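Local atomic coordinates of carboxylesterase SOBER1 (Arabidopsis thaliana, PDB entry 6AVX), a protein that hydrolyses carboxylic esters with short acyl chains, shows phospholipase A2 activity, and dampens the hypersensitive response that the bacterial effector AvrBsT triggers in the plant. Residues Thr6-Leu11 / Phe103-Ser108; Ser58-Pro63 / Leu107-Ala112; Glu64-Val69 / Met164-Ala169; Leu113-Val118 / Thr152-Ser157; Val130-Val135 / Thr160-Val165. The protein carries 1 engineered substitution. All blocks are in the same frame, centred on the assembly; numbering follows the deposited sequence.

Contact 1 of 5, residues Thr6-Leu11 / Phe103-Ser108; sequences TFILWL and FICGLS
Trp10 and Cys105 make the closest side-chain meeting between two neighbouring parallel strands, 7-11 and 103-107. Trp10 CE3 comes within 3.4 Å of Cys105 CB, because CG stands anti to the backbone N (chi1 -172°) and the indole leans across the neighbouring strand, with Cys105 O and Gly106 CA beneath one face. The sulfur reaches the six-membered ring of Trp10 only obliquely, and Cys105 SG also touches Ile8 CG2 at 4.0 Å, so Ile8, Trp10, Phe103 and Cys105 form one continuous apolar face. On the other face Leu9 and the modelled conformer of Ile104, one of two, run alongside one another, with Leu9 CB 3.9 Å from Ile104 CD1, and Leu11 CD1 rests on CG2 of that conformer. Five backbone bonds run down the pair, and Cys105 takes part in two: its N gives to Leu9 O at 2.8 Å and its O receives Leu11 N. Gly106, which has no side chain, brings its CA to 3.1 Å from Leu11 O.

The side chains are slacker at both ends. At the partly exposed start they meet only through Thr6 CG2 and the Phe103 ring, 4.0 Å from CD1, although Phe103 N still bonds to Phe7 O. At the far end the bond from Leu107 N to Leu11 O lengthens to 3.2 Å, and the Leu107 side chain leads away from strand 7-11. Immediately after it comes Ser108, the charge-relay serine by similarity, whose positive phi of 60° makes a sharp turn into helix 109-120: the nucleophile elbow at the end of a central strand, as in alpha/beta hydrolases.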
# COMPACT_ATOMS: atom_id res chain seq x y z
N THR A 6 -7.34 -8.83 14.65
CA THR A 6 -6.48 -8.15 13.68
C THR A 6 -7.09 -8.25 12.29
O THR A 6 -7.57 -9.31 11.88
CB THR A 6 -5.09 -8.78 13.66
OG1 THR A 6 -4.50 -8.69 14.97
CG2 THR A 6 -4.19 -8.11 12.65
N PHE A 7 -7.09 -7.15 11.54
CA PHE A 7 -7.64 -7.09 10.20
C PHE A 7 -6.53 -6.65 9.26
O PHE A 7 -5.88 -5.62 9.51
CB PHE A 7 -8.77 -6.06 10.16
CG PHE A 7 -9.37 -5.86 8.80
CD1 PHE A 7 -10.18 -6.82 8.25
CD2 PHE A 7 -9.12 -4.71 8.08
CE1 PHE A 7 -10.73 -6.65 7.00
CE2 PHE A 7 -9.68 -4.53 6.83
CZ PHE A 7 -10.48 -5.50 6.29
N ILE A 8 -6.31 -7.40 8.19
CA ILE A 8 -5.27 -7.11 7.21
C ILE A 8 -5.93 -7.01 5.85
O ILE A 8 -6.48 -8.00 5.34
CB ILE A 8 -4.16 -8.18 7.21
CG1 ILE A 8 -3.61 -8.38 8.63
CG2 ILE A 8 -3.07 -7.77 6.24
CD1 ILE A 8 -2.58 -9.49 8.76
N LEU A 9 -5.88 -5.82 5.26
CA LEU A 9 -6.39 -5.55 3.93
C LEU A 9 -5.20 -5.58 2.98
O LEU A 9 -4.23 -4.85 3.19
CB LEU A 9 -7.03 -4.16 3.93
CG LEU A 9 -7.62 -3.72 2.60
CD1 LEU A 9 -8.75 -4.64 2.20
CD2 LEU A 9 -8.09 -2.28 2.66
N TRP A 10 -5.27 -6.41 1.95
CA TRP A 10 -4.21 -6.52 0.95
C TRP A 10 -4.71 -6.04 -0.39
O TRP A 10 -5.73 -6.53 -0.88
CB TRP A 10 -3.73 -7.97 0.80
CG TRP A 10 -2.52 -8.04 -0.09
CD1 TRP A 10 -2.50 -8.00 -1.45
CD2 TRP A 10 -1.16 -8.09 0.34
NE1 TRP A 10 -1.19 -8.02 -1.90
CE2 TRP A 10 -0.36 -8.08 -0.82
CE3 TRP A 10 -0.54 -8.17 1.58
CZ2 TRP A 10 1.03 -8.14 -0.77
CZ3 TRP A 10 0.85 -8.22 1.63
CH2 TRP A 10 1.61 -8.21 0.46
N LEU A 11 -3.98 -5.11 -1.02
CA LEU A 11 -4.38 -4.47 -2.26
C LEU A 11 -3.45 -4.91 -3.38
O LEU A 11 -2.25 -4.61 -3.35
CB LEU A 11 -4.34 -2.95 -2.09
CG LEU A 11 -5.22 -2.43 -0.96
CD1 LEU A 11 -5.05 -0.95 -0.74
CD2 LEU A 11 -6.69 -2.79 -1.19
N PHE A 103 -4.28 -3.27 9.50
CA PHE A 103 -3.08 -3.12 8.68
C PHE A 103 -3.48 -3.12 7.22
O PHE A 103 -4.29 -3.96 6.80
CB PHE A 103 -2.11 -4.27 8.97
CG PHE A 103 -1.59 -4.24 10.36
CD1 PHE A 103 -2.33 -4.78 11.40
CD2 PHE A 103 -0.41 -3.60 10.65
CE1 PHE A 103 -1.87 -4.69 12.71
CE2 PHE A 103 0.05 -3.53 11.95
CZ PHE A 103 -0.68 -4.07 12.97
N ILE A 104 -2.95 -2.16 6.46
CA ILE A 104 -3.20 -2.06 5.03
C ILE A 104 -1.88 -2.36 4.33
O ILE A 104 -0.85 -1.79 4.68
CB ILE A 104 -3.69 -0.65 4.64
CG1 ILE A 104 -4.73 -0.10 5.63
CG2 ILE A 104 -4.23 -0.66 3.22
CD1 ILE A 104 -5.95 -0.94 5.77
N CYS A 105 -1.91 -3.24 3.34
CA CYS A 105 -0.71 -3.65 2.62
C CYS A 105 -1.03 -3.71 1.14
O CYS A 105 -2.17 -3.92 0.75
CB CYS A 105 -0.28 -5.06 3.03
SG CYS A 105 -0.16 -5.41 4.78
N GLY A 106 -0.00 -3.59 0.31
CA GLY A 106 -0.25 -3.77 -1.11
C GLY A 106 1.01 -3.72 -1.94
O GLY A 106 2.03 -3.14 -1.55
N LEU A 107 0.90 -4.30 -3.13
CA LEU A 107 1.98 -4.38 -4.10
C LEU A 107 1.79 -3.37 -5.22
O LEU A 107 0.75 -3.36 -5.88
CB LEU A 107 2.03 -5.78 -4.71
CG LEU A 107 3.09 -5.99 -5.80
CD1 LEU A 107 4.51 -5.83 -5.24
CD2 LEU A 107 2.93 -7.35 -6.46
N SER A 108 2.83 -2.57 -5.47
CA SER A 108 2.95 -1.72 -6.65
C SER A 108 1.80 -0.73 -6.68
O SER A 108 1.70 0.10 -5.77
CB SER A 108 3.12 -2.56 -7.91
OG SER A 108 3.57 -1.72 -8.95

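Contact 2 of 5, residues Ser58-Pro63 / Leu107-Ala112; sequences SWFDVP and LSQGGA
Gln109 stands with CG anti to its own backbone N (chi1 -173°) and runs on extended, which carries its amide from the first turn of helix 109-112 to the Ser58 hydroxyl and the Trp59 backbone N. There both ends of the amide are used. NE2 donates to Ser58 OG at 2.9 Å, with the hydroxyl almost in the amide plane, while OE1 accepts Trp59 N at 3.0 Å from well above its carbonyl plane, 56° out. Because Trp59 N can only donate, it fixes which end of the amide is oxygen.

The stem of the glutamine is packed as well. Its CG sits over one face of the Phe60 ring in a CH-pi contact, 4.0 Å from the ring centroid and displaced toward the rim. The same ring turns its edge to Ala112, with CZ 3.8 Å from CB. Val62 CG2 passes Gln109 NE2 at a slant, 3.6 Å away. Trp59 lays CD1 near OE1, but its own indole NE1 is bonded to His12 O.

Gln109 directly follows Ser108, so these bonds hold the loop against the helix start beside the probable nucleophile. The loop runs on from strand 54-57 toward helix 75-94, whose Ser77 and Val78 touch Phe60, and so links the small antiparallel hairpin to helix 109-120.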
# COMPACT_ATOMS: atom_id res chain seq x y z
N SER A 58 -7.86 -2.25 -12.14
CA SER A 58 -6.92 -1.17 -11.87
C SER A 58 -7.50 -0.27 -10.80
O SER A 58 -8.63 0.22 -10.94
CB SER A 58 -6.68 -0.37 -13.14
OG SER A 58 -5.83 0.72 -12.86
N TRP A 59 -6.74 -0.03 -9.73
CA TRP A 59 -7.24 0.82 -8.66
C TRP A 59 -7.42 2.27 -9.10
O TRP A 59 -8.32 2.95 -8.62
CB TRP A 59 -6.31 0.76 -7.44
CG TRP A 59 -6.27 -0.59 -6.79
CD1 TRP A 59 -5.24 -1.47 -6.80
CD2 TRP A 59 -7.33 -1.21 -6.06
NE1 TRP A 59 -5.59 -2.61 -6.13
CE2 TRP A 59 -6.87 -2.48 -5.66
CE3 TRP A 59 -8.63 -0.83 -5.70
CZ2 TRP A 59 -7.66 -3.37 -4.94
CZ3 TRP A 59 -9.40 -1.72 -4.99
CH2 TRP A 59 -8.92 -2.96 -4.61
N PHE A 60 -6.51 2.79 -9.93
CA PHE A 60 -6.52 4.18 -10.35
C PHE A 60 -5.65 4.26 -11.61
O PHE A 60 -4.83 3.38 -11.85
CB PHE A 60 -6.03 5.11 -9.24
CG PHE A 60 -4.62 4.82 -8.76
CD1 PHE A 60 -3.53 5.29 -9.47
CD2 PHE A 60 -4.38 4.10 -7.60
CE1 PHE A 60 -2.23 5.02 -9.04
CE2 PHE A 60 -3.07 3.84 -7.16
CZ PHE A 60 -2.01 4.31 -7.88
N ASP A 61 -5.83 5.30 -12.40
CA ASP A 61 -5.13 5.33 -13.68
C ASP A 61 -3.65 5.55 -13.47
O ASP A 61 -3.23 6.30 -12.59
CB ASP A 61 -5.71 6.41 -14.58
CG ASP A 61 -5.32 6.23 -16.04
OD1 ASP A 61 -4.90 5.12 -16.44
OD2 ASP A 61 -5.45 7.24 -16.77
N VAL A 62 -2.86 4.90 -14.31
CA VAL A 62 -1.40 4.94 -14.31
C VAL A 62 -0.99 5.49 -15.67
O VAL A 62 -1.16 4.80 -16.69
CB VAL A 62 -0.81 3.55 -14.06
CG1 VAL A 62 0.72 3.60 -14.11
CG2 VAL A 62 -1.30 3.00 -12.72
N PRO A 63 -0.51 6.73 -15.76
CA PRO A 63 -0.24 7.31 -17.09
C PRO A 63 0.94 6.69 -17.81
O PRO A 63 0.91 6.59 -19.04
CB PRO A 63 0.03 8.79 -16.78
CG PRO A 63 -0.62 9.05 -15.48
CD PRO A 63 -0.53 7.76 -14.70
N LEU A 107 0.90 -4.30 -3.13
CA LEU A 107 1.98 -4.38 -4.10
C LEU A 107 1.79 -3.37 -5.22
O LEU A 107 0.75 -3.36 -5.88
CB LEU A 107 2.03 -5.78 -4.71
CG LEU A 107 3.09 -5.99 -5.80
CD1 LEU A 107 4.51 -5.83 -5.24
CD2 LEU A 107 2.93 -7.35 -6.46
N SER A 108 2.83 -2.57 -5.47
CA SER A 108 2.95 -1.72 -6.65
C SER A 108 1.80 -0.73 -6.68
O SER A 108 1.70 0.10 -5.77
CB SER A 108 3.12 -2.56 -7.91
OG SER A 108 3.57 -1.72 -8.95
N GLN A 109 0.90 -0.80 -7.66
CA GLN A 109 -0.27 0.08 -7.63
C GLN A 109 -1.01 -0.02 -6.30
O GLN A 109 -1.47 0.99 -5.76
CB GLN A 109 -1.20 -0.28 -8.79
CG GLN A 109 -2.35 0.69 -8.95
CD GLN A 109 -3.38 0.20 -9.94
OE1 GLN A 109 -3.87 -0.92 -9.84
NE2 GLN A 109 -3.70 1.05 -10.90
N GLY A 110 -1.13 -1.22 -5.76
CA GLY A 110 -1.79 -1.41 -4.48
C GLY A 110 -0.98 -0.88 -3.31
O GLY A 110 -1.54 -0.54 -2.27
N GLY A 111 0.35 -0.82 -3.46
CA GLY A 111 1.18 -0.17 -2.46
C GLY A 111 1.03 1.35 -2.48
O GLY A 111 0.96 1.98 -1.43
N ALA A 112 1.00 1.95 -3.67
CA ALA A 112 0.68 3.37 -3.78
C ALA A 112 -0.68 3.65 -3.14
O ALA A 112 -0.84 4.64 -2.41
CB ALA A 112 0.70 3.77 -5.25

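Contact 3 of 5, residues Glu64-Val69 / Met164-Ala169; sequences ELPLKV and MVLFEA. Engineered in segment 64-69: Leu67 (natural residue Phe).
Met164 meets the loop 64-69 through its carbonyl: O accepts Leu67 N at 3.0 Å, and Pro66, which follows a cis peptide bond, brings CB to 3.2 Å from the same oxygen. Val165 comes next, and its two methyl groups straddle CB of Leu67, an engineered leucine where the natural protein has phenylalanine; CG1 is 4.0 Å from that CB. Leu166 N then returns the bond, donating to Leu67 O at 3.0 Å. Leu67 and Val165 are thus joined by a single beta bridge between two loops of the alpha/beta hydrolase fold, one leading to helix 75-94, the other following strand 154-159 just after the probable charge-relay aspartate, Asp162.

The isobutyl group of Leu166, at the N-cap position of helix 167-171, lies alongside Lys68 near solvent; the modelled approach there is unusually tight and its detail is doubtful. In the first turn of the helix Glu168 places CG between the backbone N and carbonyl carbon (chi1 63°), and the extended chain carries the carboxylate to Val69, whose N is accepted by OE1 at 2.9 Å on its anti side. The Lys68 ammonium lies nearby, NZ to Glu168 OE1 4.6 Å, probably with a weak electrostatic attraction, though the charged atoms are not in contact. Ala169 ends the run, its CB 4.1 Å from Lys68 C.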
# COMPACT_ATOMS: atom_id res chain seq x y z
N GLU A 64 1.97 6.25 -17.09
CA GLU A 64 3.25 5.98 -17.71
C GLU A 64 3.99 4.92 -16.93
O GLU A 64 3.87 4.82 -15.70
CB GLU A 64 4.16 7.22 -17.73
CG GLU A 64 3.97 8.13 -18.91
CD GLU A 64 5.20 8.99 -19.17
OE1 GLU A 64 6.22 8.82 -18.46
OE2 GLU A 64 5.16 9.82 -20.10
N LEU A 65 4.79 4.16 -17.66
CA LEU A 65 5.76 3.30 -17.04
C LEU A 65 7.13 3.63 -17.65
O LEU A 65 7.22 4.03 -18.82
CB LEU A 65 5.38 1.84 -17.25
CG LEU A 65 3.96 1.46 -16.80
CD1 LEU A 65 3.54 0.12 -17.39
CD2 LEU A 65 3.82 1.43 -15.28
N PRO A 66 8.20 3.47 -16.86
CA PRO A 66 8.13 2.99 -15.48
C PRO A 66 7.79 4.11 -14.55
O PRO A 66 7.86 5.29 -14.92
CB PRO A 66 9.56 2.53 -15.22
CG PRO A 66 10.41 3.46 -16.06
CD PRO A 66 9.59 3.69 -17.31
N LEU A 67 7.41 3.78 -13.33
CA LEU A 67 7.24 4.81 -12.32
C LEU A 67 8.63 5.22 -11.86
O LEU A 67 9.50 4.38 -11.63
CB LEU A 67 6.41 4.31 -11.14
CG LEU A 67 4.87 4.31 -11.29
CD1 LEU A 67 4.33 5.72 -11.37
CD2 LEU A 67 4.43 3.50 -12.48
N LYS A 68 8.85 6.52 -11.81
CA LYS A 68 10.15 7.09 -11.51
C LYS A 68 9.91 8.35 -10.71
O LYS A 68 8.77 8.77 -10.48
CB LYS A 68 10.91 7.46 -12.79
CG LYS A 68 11.81 6.36 -13.26
CD LYS A 68 12.60 6.72 -14.51
CE LYS A 68 13.65 7.79 -14.25
NZ LYS A 68 13.47 8.93 -15.18
N VAL A 69 11.00 8.92 -10.23
CA VAL A 69 10.92 10.28 -9.71
C VAL A 69 10.57 11.17 -10.89
O VAL A 69 11.26 11.16 -11.92
CB VAL A 69 12.24 10.68 -9.05
CG1 VAL A 69 12.13 12.10 -8.49
CG2 VAL A 69 12.61 9.70 -7.94
N MET A 164 10.45 -1.59 -13.11
CA MET A 164 9.08 -1.22 -13.39
C MET A 164 8.60 -0.08 -12.52
O MET A 164 7.97 0.85 -13.02
CB MET A 164 8.17 -2.43 -13.27
CG MET A 164 8.50 -3.43 -14.33
SD MET A 164 7.63 -4.97 -14.16
CE MET A 164 5.93 -4.43 -14.31
N VAL A 165 8.91 -0.14 -11.24
CA VAL A 165 8.77 0.98 -10.32
C VAL A 165 10.17 1.15 -9.76
O VAL A 165 10.63 0.36 -8.93
CB VAL A 165 7.75 0.70 -9.21
CG1 VAL A 165 7.70 1.88 -8.25
CG2 VAL A 165 6.38 0.44 -9.81
N LEU A 166 10.90 2.14 -10.29
CA LEU A 166 12.31 2.25 -9.97
C LEU A 166 12.53 2.40 -8.48
O LEU A 166 11.75 3.04 -7.78
CB LEU A 166 12.94 3.45 -10.68
CG LEU A 166 12.94 3.48 -12.20
CD1 LEU A 166 14.15 4.27 -12.63
CD2 LEU A 166 12.98 2.13 -12.84
N PHE A 167 13.62 1.83 -8.01
CA PHE A 167 13.98 1.94 -6.60
C PHE A 167 14.00 3.39 -6.15
O PHE A 167 13.58 3.71 -5.03
CB PHE A 167 15.35 1.26 -6.41
CG PHE A 167 15.81 1.18 -4.97
CD1 PHE A 167 15.23 0.29 -4.08
CD2 PHE A 167 16.87 1.96 -4.53
CE1 PHE A 167 15.67 0.20 -2.78
CE2 PHE A 167 17.31 1.87 -3.22
CZ PHE A 167 16.71 0.99 -2.35
N GLU A 168 14.44 4.31 -7.02
CA GLU A 168 14.47 5.72 -6.66
C GLU A 168 13.07 6.27 -6.37
O GLU A 168 12.92 7.22 -5.59
CB GLU A 168 15.13 6.55 -7.76
CG GLU A 168 14.39 6.52 -9.10
CD GLU A 168 14.75 7.69 -10.00
OE1 GLU A 168 13.83 8.26 -10.64
OE2 GLU A 168 15.94 8.06 -10.05
N ALA A 169 12.03 5.73 -7.01
CA ALA A 169 10.68 6.15 -6.70
C ALA A 169 10.28 5.74 -5.29
O ALA A 169 9.51 6.45 -4.63
CB ALA A 169 9.69 5.57 -7.70

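Contact 4 of 5, residues Leu113-Val118 / Thr152-Ser157; sequences LTLASV and TPILWS
Helix 109-120, which follows the nucleophile elbow of the alpha/beta hydrolase fold, lays one flank on strand 154-159 of the parallel sheet and the residues leading into it, with Leu115 and Val118 meeting Thr152, Ile154 and Trp156. Helix and strand run nearly antiparallel, at 167°, and their axes come no closer than 10.6 Å, so side chains and one water bridge the gap. Leu115 does this with both methyls. Its CG is anti to the backbone N (chi1 -171°), which sends CD2 to the edge of the Trp156 indole, 4.0 Å from CZ3, the two side chains crossing at about a right angle. CD1 of the same leucine touches CD1 of Ile154.

One turn on, Val118 works with a single branch. CG1 is pressed on Thr152 CG2 at 3.4 Å, tighter than an ordinary van der Waals distance, and it also reaches Ile154 CD1 at 4.0 Å. The polar link is a water: it donates to Val118 O at 2.8 Å and accepts from Thr152 OG1 at 2.7 Å. Thr152 OG1 has a further partner in Leu125 N, which ties it to the chain just ahead of strand 127-131.

The indole NE1 of Trp156 bonds to His158 ND1. Strand 184-189 flanks this strand, with Cys184 touching Ile154 and Trp156, while helix 75-94 packs on Leu113, Ala116 and Ser117 of the helix and helix 198-212 meets Leu155 and Ser157.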
# COMPACT_ATOMS: atom_id res chain seq x y z
N LEU A 113 -1.65 2.79 -3.40
CA LEU A 113 -2.97 2.99 -2.82
C LEU A 113 -2.95 2.81 -1.31
O LEU A 113 -3.64 3.55 -0.59
CB LEU A 113 -3.99 2.05 -3.46
CG LEU A 113 -5.42 2.18 -2.94
CD1 LEU A 113 -5.94 3.60 -3.03
CD2 LEU A 113 -6.30 1.22 -3.69
N THR A 114 -2.19 1.85 -0.82
CA THR A 114 -2.00 1.69 0.62
C THR A 114 -1.53 2.99 1.24
O THR A 114 -2.07 3.44 2.26
CB THR A 114 -0.99 0.56 0.90
OG1 THR A 114 -1.59 -0.70 0.59
CG2 THR A 114 -0.54 0.53 2.35
N LEU A 115 -0.49 3.58 0.66
CA LEU A 115 0.06 4.80 1.22
C LEU A 115 -0.99 5.90 1.26
O LEU A 115 -1.19 6.56 2.29
CB LEU A 115 1.26 5.24 0.40
CG LEU A 115 2.02 6.39 1.05
CD1 LEU A 115 2.89 5.89 2.19
CD2 LEU A 115 2.85 7.14 0.03
N ALA A 116 -1.64 6.14 0.13
CA ALA A 116 -2.64 7.20 0.07
C ALA A 116 -3.77 6.95 1.06
O ALA A 116 -4.26 7.89 1.72
CB ALA A 116 -3.20 7.28 -1.35
N SER A 117 -4.19 5.69 1.18
CA SER A 117 -5.33 5.38 2.04
C SER A 117 -4.98 5.59 3.50
O SER A 117 -5.80 6.10 4.27
CB SER A 117 -5.78 3.94 1.80
OG SER A 117 -6.27 3.75 0.48
N VAL A 118 -3.80 5.15 3.92
CA VAL A 118 -3.40 5.31 5.31
C VAL A 118 -3.23 6.79 5.65
O VAL A 118 -3.70 7.25 6.70
CB VAL A 118 -2.12 4.51 5.58
CG1 VAL A 118 -1.50 4.91 6.90
CG2 VAL A 118 -2.40 3.01 5.49
N THR A 152 0.41 6.67 12.01
CA THR A 152 0.39 5.30 11.52
C THR A 152 1.76 4.96 10.96
O THR A 152 2.24 5.67 10.08
CB THR A 152 -0.66 5.12 10.44
OG1 THR A 152 -1.94 5.45 10.99
CG2 THR A 152 -0.68 3.66 9.95
N PRO A 153 2.42 3.91 11.44
CA PRO A 153 3.75 3.59 10.90
C PRO A 153 3.65 2.99 9.51
O PRO A 153 2.71 2.27 9.18
CB PRO A 153 4.31 2.57 11.90
CG PRO A 153 3.14 1.97 12.53
CD PRO A 153 2.03 3.01 12.54
N ILE A 154 4.65 3.33 8.69
CA ILE A 154 4.77 2.80 7.33
C ILE A 154 6.00 1.92 7.27
O ILE A 154 7.08 2.32 7.74
CB ILE A 154 4.88 3.93 6.30
CG1 ILE A 154 3.70 4.90 6.39
CG2 ILE A 154 5.00 3.36 4.90
CD1 ILE A 154 2.34 4.31 6.09
N LEU A 155 5.86 0.74 6.69
CA LEU A 155 6.99 -0.10 6.32
C LEU A 155 7.01 -0.17 4.80
O LEU A 155 6.07 -0.68 4.20
CB LEU A 155 6.86 -1.50 6.91
CG LEU A 155 7.90 -2.51 6.40
CD1 LEU A 155 9.31 -2.09 6.78
CD2 LEU A 155 7.60 -3.88 6.92
N TRP A 156 8.07 0.34 4.19
CA TRP A 156 8.21 0.36 2.74
C TRP A 156 9.29 -0.63 2.35
O TRP A 156 10.43 -0.50 2.80
CB TRP A 156 8.62 1.75 2.29
CG TRP A 156 8.50 1.98 0.82
CD1 TRP A 156 9.17 1.36 -0.18
CD2 TRP A 156 7.62 2.91 0.19
NE1 TRP A 156 8.77 1.84 -1.40
CE2 TRP A 156 7.81 2.81 -1.20
CE3 TRP A 156 6.68 3.84 0.67
CZ2 TRP A 156 7.11 3.59 -2.10
CZ3 TRP A 156 5.98 4.60 -0.22
CH2 TRP A 156 6.20 4.48 -1.60
N SER A 157 8.95 -1.61 1.52
CA SER A 157 9.86 -2.64 1.04
C SER A 157 10.04 -2.43 -0.45
O SER A 157 9.05 -2.25 -1.16
CB SER A 157 9.23 -4.02 1.27
OG SER A 157 9.04 -4.27 2.66
O HOH W 1 -3.91 6.13 9.31

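Contact 5 of 5, residues Val130-Val135 / Thr160-Val165; sequences VLSGWV and TDDRMV
Ser132, just past the end of strand 127-131, has a positive phi of 56°; its CA lies 6.6 Å from Val165 CA in the loop after strand 154-159. No direct hydrogen bond joins the two segments. Ser132 CB approaches Asp162 OD2 at 3.8 Å, and a water completes the link, donating to Ser132 OG and to Asp162 OD2, each at 2.7 Å. The carboxylate is firmly placed. Asp162 OD1 accepts Met164 N at 2.8 Å, nearly along its C-O axis, and Val165 N at 2.9 Å from above the carboxylate plane, an Asx turn with the next amide added. OD2 meanwhile bonds to His194 ND1. By similarity these are the aspartate and histidine of the charge relay system, so the loop positions the acid of an alpha/beta hydrolase triad, one oxygen gripped by backbone amides and the other shared by His194 and the water.

Val165 is where the segments pack. Its CG1, anti to the backbone N, comes to 3.2 Å from Gly133 O, and Ser132 O faces the same valine; these two buried carbonyl oxygens have no hydrogen-bond partner in the model. CG2 goes instead to the indole of Trp134, 3.8 Å from CE3, meeting it obliquely. That ring is thrown toward the valine because CG takes the crowded position between backbone N and carbonyl carbon (chi1 65°). The same indole touches Ser108, Gln109 and Ala112, and Val165 touches Ser108 and His194.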
# COMPACT_ATOMS: atom_id res chain seq x y z
N VAL A 130 3.90 -0.98 2.31
CA VAL A 130 3.99 -0.70 0.89
C VAL A 130 5.05 -1.63 0.31
O VAL A 130 6.18 -1.66 0.81
CB VAL A 130 4.38 0.77 0.66
CG1 VAL A 130 4.62 1.04 -0.82
CG2 VAL A 130 3.33 1.71 1.26
N LEU A 131 4.71 -2.37 -0.74
CA LEU A 131 5.67 -3.22 -1.43
C LEU A 131 5.85 -2.67 -2.83
O LEU A 131 4.91 -2.67 -3.64
CB LEU A 131 5.22 -4.68 -1.48
CG LEU A 131 5.15 -5.45 -0.16
CD1 LEU A 131 3.91 -5.10 0.65
CD2 LEU A 131 5.19 -6.94 -0.42
N SER A 132 7.03 -2.16 -3.12
CA SER A 132 7.38 -1.74 -4.47
C SER A 132 6.40 -0.72 -5.04
O SER A 132 6.04 -0.76 -6.21
CB SER A 132 7.49 -2.95 -5.39
OG SER A 132 8.34 -3.93 -4.80
N GLY A 133 5.98 0.21 -4.20
CA GLY A 133 5.04 1.24 -4.58
C GLY A 133 5.70 2.54 -4.96
O GLY A 133 6.90 2.62 -5.26
N TRP A 134 4.89 3.60 -4.94
CA TRP A 134 5.35 4.94 -5.26
C TRP A 134 4.42 5.91 -4.56
O TRP A 134 3.37 5.53 -4.05
CB TRP A 134 5.41 5.18 -6.76
CG TRP A 134 4.07 5.14 -7.46
CD1 TRP A 134 3.26 6.21 -7.72
CD2 TRP A 134 3.43 4.01 -8.06
NE1 TRP A 134 2.16 5.81 -8.41
CE2 TRP A 134 2.24 4.46 -8.66
CE3 TRP A 134 3.76 2.66 -8.16
CZ2 TRP A 134 1.37 3.61 -9.34
CZ3 TRP A 134 2.92 1.82 -8.84
CH2 TRP A 134 1.73 2.30 -9.44
N VAL A 135 4.81 7.18 -4.53
CA VAL A 135 4.00 8.24 -3.93
C VAL A 135 3.02 8.73 -4.99
O VAL A 135 3.46 9.30 -5.99
CB VAL A 135 4.87 9.38 -3.40
CG1 VAL A 135 4.00 10.45 -2.75
CG2 VAL A 135 5.87 8.85 -2.39
N THR A 160 15.99 -3.41 -5.10
CA THR A 160 16.94 -2.47 -5.67
C THR A 160 17.00 -2.56 -7.19
O THR A 160 17.38 -1.58 -7.84
CB THR A 160 18.35 -2.68 -5.12
OG1 THR A 160 18.81 -3.99 -5.46
CG2 THR A 160 18.39 -2.51 -3.62
N ASP A 161 16.63 -3.70 -7.77
CA ASP A 161 16.78 -3.95 -9.19
C ASP A 161 15.47 -3.78 -9.95
O ASP A 161 15.38 -4.17 -11.12
CB ASP A 161 17.37 -5.34 -9.44
CG ASP A 161 18.83 -5.43 -9.03
OD1 ASP A 161 19.32 -4.53 -8.32
OD2 ASP A 161 19.49 -6.42 -9.43
N ASP A 162 14.47 -3.17 -9.33
CA ASP A 162 13.16 -3.00 -9.94
C ASP A 162 13.25 -1.98 -11.07
O ASP A 162 13.64 -0.83 -10.85
CB ASP A 162 12.22 -2.51 -8.84
CG ASP A 162 10.75 -2.57 -9.22
OD1 ASP A 162 10.40 -2.45 -10.41
OD2 ASP A 162 9.92 -2.73 -8.28
N ARG A 163 12.88 -2.40 -12.28
CA ARG A 163 12.86 -1.54 -13.46
C ARG A 163 11.45 -1.21 -13.90
O ARG A 163 11.26 -0.59 -14.95
CB ARG A 163 13.65 -2.17 -14.61
CG ARG A 163 15.13 -2.38 -14.26
CD ARG A 163 15.99 -2.65 -15.49
NE ARG A 163 15.83 -1.62 -16.52
CZ ARG A 163 15.64 -1.85 -17.82
NH1 ARG A 163 15.63 -3.08 -18.30
NH2 ARG A 163 15.49 -0.83 -18.65
N MET A 164 10.45 -1.59 -13.11
CA MET A 164 9.08 -1.22 -13.39
C MET A 164 8.60 -0.08 -12.52
O MET A 164 7.97 0.85 -13.02
CB MET A 164 8.17 -2.43 -13.27
CG MET A 164 8.50 -3.43 -14.33
SD MET A 164 7.63 -4.97 -14.16
CE MET A 164 5.93 -4.43 -14.31
N VAL A 165 8.91 -0.14 -11.24
CA VAL A 165 8.77 0.98 -10.32
C VAL A 165 10.17 1.15 -9.76
O VAL A 165 10.63 0.36 -8.93
CB VAL A 165 7.75 0.70 -9.21
CG1 VAL A 165 7.70 1.88 -8.25
CG2 VAL A 165 6.38 0.44 -9.81
O HOH W 2 10.69 -3.92 -6.04

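How the contacts relate
Contacts 1, 2 and 5 converge on Ser108: contact 1 delivers the strand that ends there, contact 2 holds the helix start after it, and contact 5 carries Asp162. Ser108 N probably donates to Leu131 O at 2.8 Å, tying the elbow to contact 5. Contact 3 shares Met164 and Val165 with contact 5, their centres only 6 Å apart. It borders the probable catalytic centre through Val165, which touches His194 and whose CG2 reaches Ser108 OG at 3.6 Å. The engineered Leu67 packs its CG against Trp134 CD2, also at 3.6 Å. Contact 4 lies deeper, its centre 13 Å from that of contact 5, and Ser157 N probably bonds to Val130 O at 2.9 Å.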